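Putative D-tyrosyl-tRNA(Tyr) deacylase 2 (Leishmania major, PDB 1TC5) probably hydrolyses D-tyrosyl-tRNA(Tyr) to D-tyrosine and free tRNA, working as a homodimer, and may thereby protect the cell against D-tyrosine. Local coordinates at residues R128-V133 against V169-F174. Sequence-based numbering, arbitrary orientation.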
loop_
_atom_site.group_PDB
_atom_site.type_symbol
_atom_site.label_atom_id
_atom_site.label_comp_id
_atom_site.label_asym_id
_atom_site.label_seq_id
_atom_site.Cartn_x
_atom_site.Cartn_y
_atom_site.Cartn_z
ATOM N N ARG A 128 18.714 11.321 -1.053
ATOM C CA ARG A 128 19.575 10.957 -2.178
ATOM C C ARG A 128 18.788 10.165 -3.196
ATOM O O ARG A 128 18.908 10.383 -4.394
ATOM C CB ARG A 128 20.782 10.173 -1.666
ATOM C CG ARG A 128 21.931 10.050 -2.627
ATOM C CD ARG A 128 22.753 11.310 -2.755
ATOM N NE ARG A 128 23.795 11.186 -3.778
ATOM C CZ ARG A 128 24.197 12.169 -4.588
ATOM N NH1 ARG A 128 23.660 13.387 -4.533
ATOM N NH2 ARG A 128 25.156 11.929 -5.467
ATOM N N PHE A 129 17.941 9.276 -2.706
ATOM C CA PHE A 129 17.097 8.460 -3.554
ATOM C C PHE A 129 16.086 9.292 -4.349
ATOM O O PHE A 129 15.882 9.034 -5.529
ATOM C CB PHE A 129 16.370 7.409 -2.718
ATOM C CG PHE A 129 15.432 6.559 -3.503
ATOM C CD1 PHE A 129 15.889 5.400 -4.128
ATOM C CD2 PHE A 129 14.088 6.907 -3.615
ATOM C CE1 PHE A 129 15.021 4.593 -4.850
ATOM C CE2 PHE A 129 13.195 6.087 -4.335
ATOM C CZ PHE A 129 13.674 4.945 -4.963
ATOM N N CYS A 130 15.486 10.305 -3.716
ATOM C CA CYS A 130 14.546 11.179 -4.398
ATOM C C CYS A 130 15.265 12.041 -5.447
ATOM O O CYS A 130 14.730 12.259 -6.534
ATOM C CB CYS A 130 13.785 12.063 -3.396
ATOM S SG CYS A 130 12.663 11.186 -2.223
ATOM N N HIS A 131 16.463 12.526 -5.110
ATOM C CA HIS A 131 17.302 13.250 -6.075
ATOM C C HIS A 131 17.585 12.419 -7.353
ATOM O O HIS A 131 17.455 12.916 -8.480
ATOM C CB HIS A 131 18.614 13.684 -5.404
ATOM C CG HIS A 131 19.634 14.220 -6.365
ATOM N ND1 HIS A 131 19.362 15.254 -7.237
ATOM C CD2 HIS A 131 20.914 13.848 -6.609
ATOM C CE1 HIS A 131 20.435 15.503 -7.969
ATOM N NE2 HIS A 131 21.387 14.658 -7.615
ATOM N N PHE A 132 18.004 11.167 -7.167
ATOM C CA PHE A 132 18.335 10.285 -8.273
ATOM C C PHE A 132 17.122 10.025 -9.147
ATOM O O PHE A 132 17.255 9.899 -10.345
ATOM C CB PHE A 132 18.919 8.960 -7.765
ATOM C CG PHE A 132 20.338 9.048 -7.246
ATOM C CD1 PHE A 132 21.206 10.076 -7.633
ATOM C CD2 PHE A 132 20.824 8.059 -6.393
ATOM C CE1 PHE A 132 22.513 10.126 -7.160
ATOM C CE2 PHE A 132 22.132 8.106 -5.915
ATOM C CZ PHE A 132 22.981 9.140 -6.309
ATOM N N VAL A 133 15.936 9.923 -8.545
ATOM C CA VAL A 133 14.706 9.677 -9.313
ATOM C C VAL A 133 14.375 10.925 -10.132
ATOM O O VAL A 133 14.108 10.834 -11.322
ATOM C CB VAL A 133 13.512 9.233 -8.388
ATOM C CG1 VAL A 133 12.172 9.043 -9.172
ATOM C CG2 VAL A 133 13.861 7.935 -7.668
ATOM N N VAL A 169 7.967 14.040 -10.181
ATOM C CA VAL A 169 8.538 13.218 -9.122
ATOM C C VAL A 169 8.211 13.980 -7.827
ATOM O O VAL A 169 8.900 14.947 -7.459
ATOM C CB VAL A 169 10.069 13.001 -9.303
ATOM C CG1 VAL A 169 10.641 12.267 -8.113
ATOM C CG2 VAL A 169 10.368 12.258 -10.574
ATOM N N ILE A 170 7.111 13.560 -7.200
ATOM C CA ILE A 170 6.609 14.137 -5.973
ATOM C C ILE A 170 7.093 13.258 -4.845
ATOM O O ILE A 170 7.105 12.051 -4.981
ATOM C CB ILE A 170 5.053 14.200 -5.965
ATOM C CG1 ILE A 170 4.503 14.865 -7.233
ATOM C CG2 ILE A 170 4.566 14.921 -4.722
ATOM C CD1 ILE A 170 5.066 16.276 -7.539
ATOM N N SER A 171 7.509 13.878 -3.745
ATOM C CA SER A 171 8.024 13.145 -2.596
ATOM C C SER A 171 7.577 13.764 -1.267
ATOM O O SER A 171 7.474 14.992 -1.114
ATOM C CB SER A 171 9.556 13.049 -2.680
ATOM O OG SER A 171 10.132 14.324 -2.884
ATOM N N GLY A 172 7.316 12.892 -0.300
ATOM C CA GLY A 172 6.941 13.305 1.031
ATOM C C GLY A 172 8.048 14.021 1.764
ATOM O O GLY A 172 9.228 13.902 1.440
ATOM N N THR A 173 7.647 14.827 2.733
ATOM C CA THR A 173 8.581 15.499 3.631
ATOM C C THR A 173 9.014 14.460 4.641
ATOM O O THR A 173 8.159 13.899 5.346
ATOM C CB THR A 173 7.841 16.675 4.299
ATOM O OG1 THR A 173 7.387 17.583 3.278
ATOM C CG2 THR A 173 8.776 17.524 5.185
ATOM N N PHE A 174 10.311 14.158 4.671
ATOM C CA PHE A 174 10.837 13.164 5.580
ATOM C C PHE A 174 10.535 13.531 7.030
ATOM O O PHE A 174 10.742 14.678 7.441
ATOM C CB PHE A 174 12.354 13.040 5.435
ATOM C CG PHE A 174 12.910 11.803 6.095
ATOM C CD1 PHE A 174 12.700 10.559 5.525
ATOM C CD2 PHE A 174 13.586 11.882 7.304
ATOM C CE1 PHE A 174 13.190 9.406 6.120
ATOM C CE2 PHE A 174 14.069 10.731 7.917
ATOM C CZ PHE A 174 13.877 9.494 7.320
#
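Val133 and Val169 form the apolar half of this contact, their branches meeting at an oblique angle with CG1 of Val133 3.7 Å from CG1 of Val169. The same Val133 CG1 lies 3.9 Å from Val169 CG2, so one methyl rests against both branches of its partner. With CG1 trans to the backbone N (chi1 177°), it is this methyl of Val133 that meets Val169. Short, branched valines suit a place where helix and strand backbones come close, with 7.1 Å between the CA atoms of Val133 and Val169.

One helical turn earlier, Cys130 meets Ser171 by van der Waals contact: SG lies 3.7 Å from Ser171 CB and 4.1 Å from Ser171 OG. Both side chains are small and buried, as suits the 7.0 Å separation of the Cys130 and Ser171 CA atoms. No hydrogen bond joins the segments.

Segment 128-133 runs nearly antiparallel to strand 169-171 (165°), their axes 9.2 Å apart at closest approach. This is an outermost strand of the mixed sheet within the chain, beside strand 93-98, whose Ile94 and Ile96 also pack against Val133 and Cys130. Phe129 and Phe132 instead touch helix 55-67, so helix 119-136 packs against both the sheet and that helix.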